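Local structure of dihydropteroate synthase (Xanthomonas albilineans, 6OFW) at residues 101-106 with 125-130; 120-125 with 142-147. The protein probably catalyses the condensation of para-aminobenzoate with 6-hydroxymethyl-7,8-dihydropterin diphosphate to give 7,8-dihydropteroate, the immediate precursor of folate derivatives. One frame throughout, in Å; residues are numbered along the deposited sequence.

Both contacts lie where parallel strands of the barrel run out into the loops that follow them, and they share Leu-125, just past the turn that ends strand 118-121. Contact 2 is the buried one: of its ten touching residues seven are buried and none exposed, and 475 Å² is covered between two paired strands and their first loop residues. Contact 1 is a surface contact of 230 Å² between two loops that lead into helices, with one water bridge and no direct hydrogen bond. The centres of contact 1 and contact 2 are about 9 Å apart. Both reach the pterin, contact 1 through Asp-101 and contact 2 through Asn-120 and Met-144.

Contact 1 of 2, residues 101-106 with 125-130; sequences DTFKPE and LRQPGA. With 22D (4-{[(2-amino-4-oxo-3,4-dihydropteridin-6-yl)methyl]amino}benzoic acid), chain E.
Two strand-to-helix loops of the barrel meet here, Phe-103 and Pro-105 of one packing on Gln-127 to Ala-130 of the other. The Phe-103 ring is approached at its edge, near its own plane: Phe-103 CD1 lies 3.5 Å from Gln-127 CG. Gln-127 bends at chi2 (-73°), and its amide plane is turned 66° from the ring, which rules out a parallel stack. Gln-127 CG also lies 3.3 Å from Phe-103 O. Phe-103 O accepts from a water at 2.9 Å, and the water in turn accepts from Gln-127 N at 3.0 Å, so a single water joins the two backbones.

Pro-105, the first residue of helix 105-114, carries the rest of the packing. Pro-105 CG lies 3.6 Å from Pro-128 O and Pro-105 CB 3.5 Å from Gly-129 O, which places the ring against the type II turn from Gln-127 to Ala-130. That turn is closed by Ala-130 N on Gln-127 O, and phi of 105° at Gly-129 suits its third position. Gly-129 and Lys-104 are the N-cap residues of helices 130-137 and 105-114.

At the other end of 101-106, Asp-101 OD2 lies 2.8 Å from N8 of the bound pterin-aminobenzoate compound. Next along the chain, Thr-102 OG1 accepts from Lys-104 N at 3.2 Å, forming an ST turn, while Lys-104 NZ forms salt bridges with Glu-65 and Glu-79. Such neighbouring loops, running from strand ends into the next helices, are a feature of the TIM-barrel fold.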
loop_
_atom_site.group_PDB
_atom_site.type_symbol
_atom_site.label_atom_id
_atom_site.label_comp_id
_atom_site.label_asym_id
_atom_site.label_seq_id
_atom_site.Cartn_x
_atom_site.Cartn_y
_atom_site.Cartn_z
ATOM N N ASP B 101 0.120 -9.749 -24.382
ATOM C CA ASP B 101 -1.050 -10.299 -23.715
ATOM C C ASP B 101 -2.004 -10.792 -24.798
ATOM O O ASP B 101 -2.758 -9.996 -25.375
ATOM C CB ASP B 101 -1.700 -9.234 -22.839
ATOM C CG ASP B 101 -2.722 -9.735 -21.836
ATOM O OD1 ASP B 101 -3.385 -10.739 -22.118
ATOM O OD2 ASP B 101 -2.866 -9.104 -20.777
ATOM N N THR B 102 -1.933 -12.097 -25.110
ATOM C CA THR B 102 -2.755 -12.713 -26.160
ATOM C C THR B 102 -2.926 -14.196 -25.929
ATOM O O THR B 102 -2.061 -14.811 -25.302
ATOM C CB THR B 102 -2.152 -12.434 -27.561
ATOM O OG1 THR B 102 -3.085 -12.837 -28.569
ATOM C CG2 THR B 102 -0.776 -13.090 -27.785
ATOM N N PHE B 103 -4.049 -14.764 -26.426
ATOM C CA PHE B 103 -4.318 -16.201 -26.385
ATOM C C PHE B 103 -4.216 -16.796 -27.802
ATOM O O PHE B 103 -4.287 -18.009 -27.956
ATOM C CB PHE B 103 -5.687 -16.520 -25.743
ATOM C CG PHE B 103 -6.917 -15.947 -26.399
ATOM C CD1 PHE B 103 -7.543 -16.616 -27.453
ATOM C CD2 PHE B 103 -7.520 -14.800 -25.894
ATOM C CE1 PHE B 103 -8.714 -16.105 -28.035
ATOM C CE2 PHE B 103 -8.701 -14.302 -26.465
ATOM C CZ PHE B 103 -9.273 -14.943 -27.545
ATOM N N LYS B 104 -4.003 -15.941 -28.816
ATOM C CA LYS B 104 -3.962 -16.357 -30.220
ATOM C C LYS B 104 -2.556 -16.672 -30.688
ATOM O O LYS B 104 -1.701 -15.785 -30.635
ATOM C CB LYS B 104 -4.634 -15.306 -31.109
ATOM C CG LYS B 104 -6.047 -14.952 -30.700
ATOM C CD LYS B 104 -6.688 -14.022 -31.711
ATOM C CE LYS B 104 -8.123 -13.699 -31.384
ATOM N NZ LYS B 104 -8.225 -12.702 -30.290
ATOM N N PRO B 105 -2.275 -17.928 -31.152
ATOM C CA PRO B 105 -0.906 -18.266 -31.587
ATOM C C PRO B 105 -0.385 -17.424 -32.734
ATOM O O PRO B 105 0.814 -17.202 -32.789
ATOM C CB PRO B 105 -0.974 -19.756 -31.967
ATOM C CG PRO B 105 -2.404 -20.066 -32.090
ATOM C CD PRO B 105 -3.176 -19.094 -31.244
ATOM N N GLU B 106 -1.264 -16.918 -33.630
ATOM C CA GLU B 106 -0.810 -16.076 -34.747
ATOM C C GLU B 106 -0.263 -14.767 -34.218
ATOM O O GLU B 106 0.732 -14.277 -34.734
ATOM C CB GLU B 106 -1.951 -15.804 -35.764
ATOM C CG GLU B 106 -2.753 -17.020 -36.178
ATOM C CD GLU B 106 -4.068 -17.276 -35.448
ATOM O OE1 GLU B 106 -4.077 -17.373 -34.197
ATOM O OE2 GLU B 106 -5.101 -17.374 -36.144
ATOM N N LEU B 125 -2.289 -21.487 -22.845
ATOM C CA LEU B 125 -1.949 -22.267 -24.056
ATOM C C LEU B 125 -2.998 -23.289 -24.460
ATOM O O LEU B 125 -2.666 -24.291 -25.111
ATOM C CB LEU B 125 -0.545 -22.921 -23.938
ATOM C CG LEU B 125 0.579 -21.958 -23.537
ATOM C CD1 LEU B 125 1.875 -22.675 -23.364
ATOM C CD2 LEU B 125 0.687 -20.787 -24.514
ATOM N N ARG B 126 -4.269 -23.032 -24.133
ATOM C CA ARG B 126 -5.355 -23.942 -24.497
ATOM C C ARG B 126 -5.883 -23.723 -25.924
ATOM O O ARG B 126 -6.567 -24.608 -26.446
ATOM C CB ARG B 126 -6.498 -23.906 -23.470
ATOM C CG ARG B 126 -6.151 -24.632 -22.177
ATOM C CD ARG B 126 -7.326 -24.635 -21.220
ATOM N NE ARG B 126 -7.600 -23.312 -20.645
ATOM C CZ ARG B 126 -8.740 -22.981 -20.045
ATOM N NH1 ARG B 126 -9.720 -23.870 -19.927
ATOM N NH2 ARG B 126 -8.909 -21.760 -19.555
ATOM N N GLN B 127 -5.588 -22.561 -26.556
ATOM C CA GLN B 127 -6.013 -22.343 -27.946
ATOM C C GLN B 127 -5.244 -23.294 -28.868
ATOM O O GLN B 127 -4.025 -23.426 -28.721
ATOM C CB GLN B 127 -5.750 -20.918 -28.419
ATOM C CG GLN B 127 -6.900 -19.963 -28.215
ATOM C CD GLN B 127 -8.060 -20.179 -29.155
ATOM O OE1 GLN B 127 -7.966 -20.116 -30.390
ATOM N NE2 GLN B 127 -9.197 -20.423 -28.570
ATOM N N PRO B 128 -5.927 -23.957 -29.824
ATOM C CA PRO B 128 -5.207 -24.872 -30.728
ATOM C C PRO B 128 -4.037 -24.188 -31.453
ATOM O O PRO B 128 -4.218 -23.169 -32.102
ATOM C CB PRO B 128 -6.300 -25.366 -31.680
ATOM C CG PRO B 128 -7.591 -25.140 -30.954
ATOM C CD PRO B 128 -7.378 -23.922 -30.106
ATOM N N GLY B 129 -2.826 -24.675 -31.230
ATOM C CA GLY B 129 -1.608 -24.117 -31.826
ATOM C C GLY B 129 -0.750 -23.317 -30.868
ATOM O O GLY B 129 0.384 -22.931 -31.199
ATOM N N ALA B 130 -1.309 -22.986 -29.693
ATOM C CA ALA B 130 -0.526 -22.166 -28.770
ATOM C C ALA B 130 0.674 -22.938 -28.175
ATOM O O ALA B 130 1.771 -22.368 -28.105
ATOM C CB ALA B 130 -1.407 -21.609 -27.681
HETATM C C7 22D E . -5.775 -8.987 -18.638
HETATM N N8 22D E . -4.566 -9.793 -18.659
HETATM C C8A 22D E . -4.091 -10.392 -17.547
HETATM N N1 22D E . -2.936 -11.108 -17.643
HETATM C C2 22D E . -2.566 -11.790 -16.559
HETATM N N2 22D E . -1.519 -12.611 -16.629
HETATM N N3 22D E . -3.212 -11.716 -15.356
HETATM C C4 22D E . -4.327 -10.948 -15.103
HETATM O O4 22D E . -4.806 -10.914 -13.977
HETATM C C4A 22D E . -4.807 -10.235 -16.279
HETATM N N5 22D E . -5.919 -9.420 -16.186
HETATM C C6 22D E . -6.363 -8.867 -17.250
HETATM C C9 22D E . -7.620 -8.039 -17.224
HETATM N N10 22D E . -8.628 -8.852 -16.572
HETATM C CBX 22D E . -9.699 -8.367 -15.859
HETATM C CAR 22D E . -10.540 -9.259 -15.194
HETATM C CAT 22D E . -11.490 -8.788 -14.306
HETATM C CAQ 22D E . -9.898 -6.998 -15.705
HETATM C CAS 22D E . -10.863 -6.529 -14.833
HETATM C CBY 22D E . -11.647 -7.417 -14.094
HETATM C CBV 22D E . -12.491 -6.911 -12.991
HETATM O OAJ 22D E . -12.976 -7.825 -12.197
HETATM O OXT 22D E . -12.710 -5.720 -12.861
HETATM O O HOH W 1 -4.056 -20.016 -25.867
#

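Contact 2 of 2, residues 120-125 with 142-147; sequences NDVQAL and VLMHMP. With 22D (4-{[(2-amino-4-oxo-3,4-dihydropteridin-6-yl)methyl]amino}benzoic acid), chain E.
Asn-120 and Val-142 lie side by side and point the same way, with Asn-120 OD1 3.4 Å from Val-142 CB. With CG anti to the backbone N (chi1 175°), the Asn-120 amide reaches the pterin with both its oxygen and its nitrogen. Asn-120 OD1 accepts from pterin N2 at 2.7 Å, nearly straight at 174°, while Asn-120 ND2 donates to pterin N1 at 2.9 Å. This two-point grip fixes which way round the amide lies, and ND2 has a further hydrogen bond to Asp-61.

The backbones beneath pair in parallel. Asp-121 N donates to Val-142 O at 3.1 Å, meeting a lone pair in the carbonyl plane, and the return bond from Met-144 N to Asp-121 O is weak. Strands 118-121 and 141-144, with helix 130-137 between them in sequence, form one beta-alpha-beta unit of the TIM barrel.

Past the strand end, the Asp-121 carboxylate holds the following turn. OD1 accepts from Gln-123 N, making an Asx turn, and OD2 accepts from Leu-125 N; both donors approach from well out of the carboxylate plane. The Ala-124 methyl packs on Leu-143, and Leu-125 CD1 meets Leu-143 CD2.

An extended chain, chi1 and chi2 both near anti, carries Met-144 SD to 3.5 Å from pterin N3, and the bend at chi3 (78°) turns CE back against Val-122 CB. Met-146 crosses Val-122 at an angle, and Met-146 SD comes within 3.4 Å of Gln-123 OE1. A water donates to both Val-122 O and Met-144 O, linking the first loop residue after strand 118-121 to the last residue of strand 141-144.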
loop_
_atom_site.group_PDB
_atom_site.type_symbol
_atom_site.label_atom_id
_atom_site.label_comp_id
_atom_site.label_asym_id
_atom_site.label_seq_id
_atom_site.Cartn_x
_atom_site.Cartn_y
_atom_site.Cartn_z
ATOM N N ASN B 120 1.946 -13.591 -22.460
ATOM C CA ASN B 120 1.076 -13.584 -21.303
ATOM C C ASN B 120 -0.254 -14.149 -21.774
ATOM O O ASN B 120 -1.010 -13.459 -22.457
ATOM C CB ASN B 120 0.977 -12.156 -20.717
ATOM C CG ASN B 120 -0.002 -12.061 -19.594
ATOM O OD1 ASN B 120 -0.258 -13.037 -18.924
ATOM N ND2 ASN B 120 -0.603 -10.905 -19.426
ATOM N N ASP B 121 -0.525 -15.415 -21.461
ATOM C CA ASP B 121 -1.721 -16.068 -21.988
ATOM C C ASP B 121 -2.840 -16.341 -20.977
ATOM O O ASP B 121 -2.765 -17.286 -20.186
ATOM C CB ASP B 121 -1.322 -17.371 -22.724
ATOM C CG ASP B 121 -2.429 -18.021 -23.546
ATOM O OD1 ASP B 121 -3.569 -17.484 -23.563
ATOM O OD2 ASP B 121 -2.163 -19.058 -24.170
ATOM N N VAL B 122 -3.949 -15.589 -21.106
ATOM C CA VAL B 122 -5.145 -15.788 -20.258
ATOM C C VAL B 122 -5.739 -17.203 -20.401
ATOM O O VAL B 122 -6.439 -17.661 -19.507
ATOM C CB VAL B 122 -6.255 -14.710 -20.454
ATOM C CG1 VAL B 122 -5.770 -13.326 -20.025
ATOM C CG2 VAL B 122 -6.807 -14.695 -21.891
ATOM N N GLN B 123 -5.496 -17.860 -21.543
ATOM C CA GLN B 123 -6.006 -19.204 -21.832
ATOM C C GLN B 123 -5.020 -20.324 -21.504
ATOM O O GLN B 123 -5.332 -21.491 -21.749
ATOM C CB GLN B 123 -6.477 -19.285 -23.289
ATOM C CG GLN B 123 -7.858 -18.659 -23.498
ATOM C CD GLN B 123 -8.953 -19.564 -22.995
ATOM O OE1 GLN B 123 -9.628 -19.268 -22.000
ATOM N NE2 GLN B 123 -9.139 -20.702 -23.659
ATOM N N ALA B 124 -3.852 -19.986 -20.905
ATOM C CA ALA B 124 -2.801 -20.942 -20.495
ATOM C C ALA B 124 -2.463 -21.983 -21.603
ATOM O O ALA B 124 -2.391 -23.190 -21.349
ATOM C CB ALA B 124 -3.196 -21.627 -19.207
ATOM N N LEU B 125 -2.289 -21.487 -22.845
ATOM C CA LEU B 125 -1.949 -22.267 -24.056
ATOM C C LEU B 125 -2.998 -23.289 -24.460
ATOM O O LEU B 125 -2.666 -24.291 -25.111
ATOM C CB LEU B 125 -0.545 -22.921 -23.938
ATOM C CG LEU B 125 0.579 -21.958 -23.537
ATOM C CD1 LEU B 125 1.875 -22.675 -23.364
ATOM C CD2 LEU B 125 0.687 -20.787 -24.514
ATOM N N VAL B 142 3.260 -16.999 -19.445
ATOM C CA VAL B 142 2.396 -16.949 -18.278
ATOM C C VAL B 142 1.202 -17.847 -18.527
ATOM O O VAL B 142 0.460 -17.620 -19.482
ATOM C CB VAL B 142 1.904 -15.510 -17.939
ATOM C CG1 VAL B 142 0.989 -15.519 -16.712
ATOM C CG2 VAL B 142 3.070 -14.551 -17.756
ATOM N N LEU B 143 0.986 -18.813 -17.618
ATOM C CA LEU B 143 -0.121 -19.754 -17.631
ATOM C C LEU B 143 -1.143 -19.288 -16.594
ATOM O O LEU B 143 -0.929 -19.439 -15.393
ATOM C CB LEU B 143 0.380 -21.188 -17.326
ATOM C CG LEU B 143 1.475 -21.770 -18.228
ATOM C CD1 LEU B 143 1.874 -23.190 -17.768
ATOM C CD2 LEU B 143 1.039 -21.816 -19.692
ATOM N N MET B 144 -2.212 -18.629 -17.058
ATOM C CA MET B 144 -3.226 -18.079 -16.176
ATOM C C MET B 144 -4.418 -18.984 -16.040
ATOM O O MET B 144 -4.750 -19.697 -16.990
ATOM C CB MET B 144 -3.703 -16.715 -16.707
ATOM C CG MET B 144 -4.329 -15.815 -15.627
ATOM S SD MET B 144 -5.240 -14.406 -16.345
ATOM C CE MET B 144 -6.725 -15.219 -16.829
ATOM N N HIS B 145 -5.100 -18.890 -14.911
ATOM C CA HIS B 145 -6.323 -19.682 -14.725
ATOM C C HIS B 145 -7.554 -18.832 -15.028
ATOM O O HIS B 145 -7.692 -17.788 -14.475
ATOM C CB HIS B 145 -6.465 -20.170 -13.304
ATOM C CG HIS B 145 -7.825 -20.701 -13.020
ATOM N ND1 HIS B 145 -8.846 -19.906 -12.631
ATOM C CD2 HIS B 145 -8.312 -21.952 -13.032
ATOM C CE1 HIS B 145 -9.910 -20.626 -12.433
ATOM N NE2 HIS B 145 -9.622 -21.872 -12.685
ATOM N N MET B 146 -8.395 -19.340 -15.914
ATOM C CA MET B 146 -9.724 -18.753 -16.212
ATOM C C MET B 146 -10.667 -19.913 -16.539
ATOM O O MET B 146 -10.226 -20.828 -17.172
ATOM C CB MET B 146 -9.713 -17.619 -17.248
ATOM C CG MET B 146 -9.547 -17.996 -18.694
ATOM S SD MET B 146 -9.732 -16.607 -19.849
ATOM C CE MET B 146 -11.454 -16.213 -19.648
ATOM N N PRO B 147 -11.879 -19.985 -15.968
ATOM C CA PRO B 147 -12.793 -21.091 -16.244
ATOM C C PRO B 147 -13.376 -21.027 -17.666
ATOM O O PRO B 147 -13.615 -19.951 -18.110
ATOM C CB PRO B 147 -13.850 -20.953 -15.144
ATOM C CG PRO B 147 -13.855 -19.506 -14.809
ATOM C CD PRO B 147 -12.443 -19.040 -15.034
HETATM C C7 22D E . -5.775 -8.987 -18.638
HETATM N N8 22D E . -4.566 -9.793 -18.659
HETATM C C8A 22D E . -4.091 -10.392 -17.547
HETATM N N1 22D E . -2.936 -11.108 -17.643
HETATM C C2 22D E . -2.566 -11.790 -16.559
HETATM N N2 22D E . -1.519 -12.611 -16.629
HETATM N N3 22D E . -3.212 -11.716 -15.356
HETATM C C4 22D E . -4.327 -10.948 -15.103
HETATM O O4 22D E . -4.806 -10.914 -13.977
HETATM C C4A 22D E . -4.807 -10.235 -16.279
HETATM N N5 22D E . -5.919 -9.420 -16.186
HETATM C C6 22D E . -6.363 -8.867 -17.250
HETATM C C9 22D E . -7.620 -8.039 -17.224
HETATM N N10 22D E . -8.628 -8.852 -16.572
HETATM C CBX 22D E . -9.699 -8.367 -15.859
HETATM C CAR 22D E . -10.540 -9.259 -15.194
HETATM C CAT 22D E . -11.490 -8.788 -14.306
HETATM C CAQ 22D E . -9.898 -6.998 -15.705
HETATM C CAS 22D E . -10.863 -6.529 -14.833
HETATM C CBY 22D E . -11.647 -7.417 -14.094
HETATM C CBV 22D E . -12.491 -6.911 -12.991
HETATM O OAJ 22D E . -12.976 -7.825 -12.197
HETATM O OXT 22D E . -12.710 -5.720 -12.861
HETATM O O HOH W 2 -6.624 -20.332 -18.764
#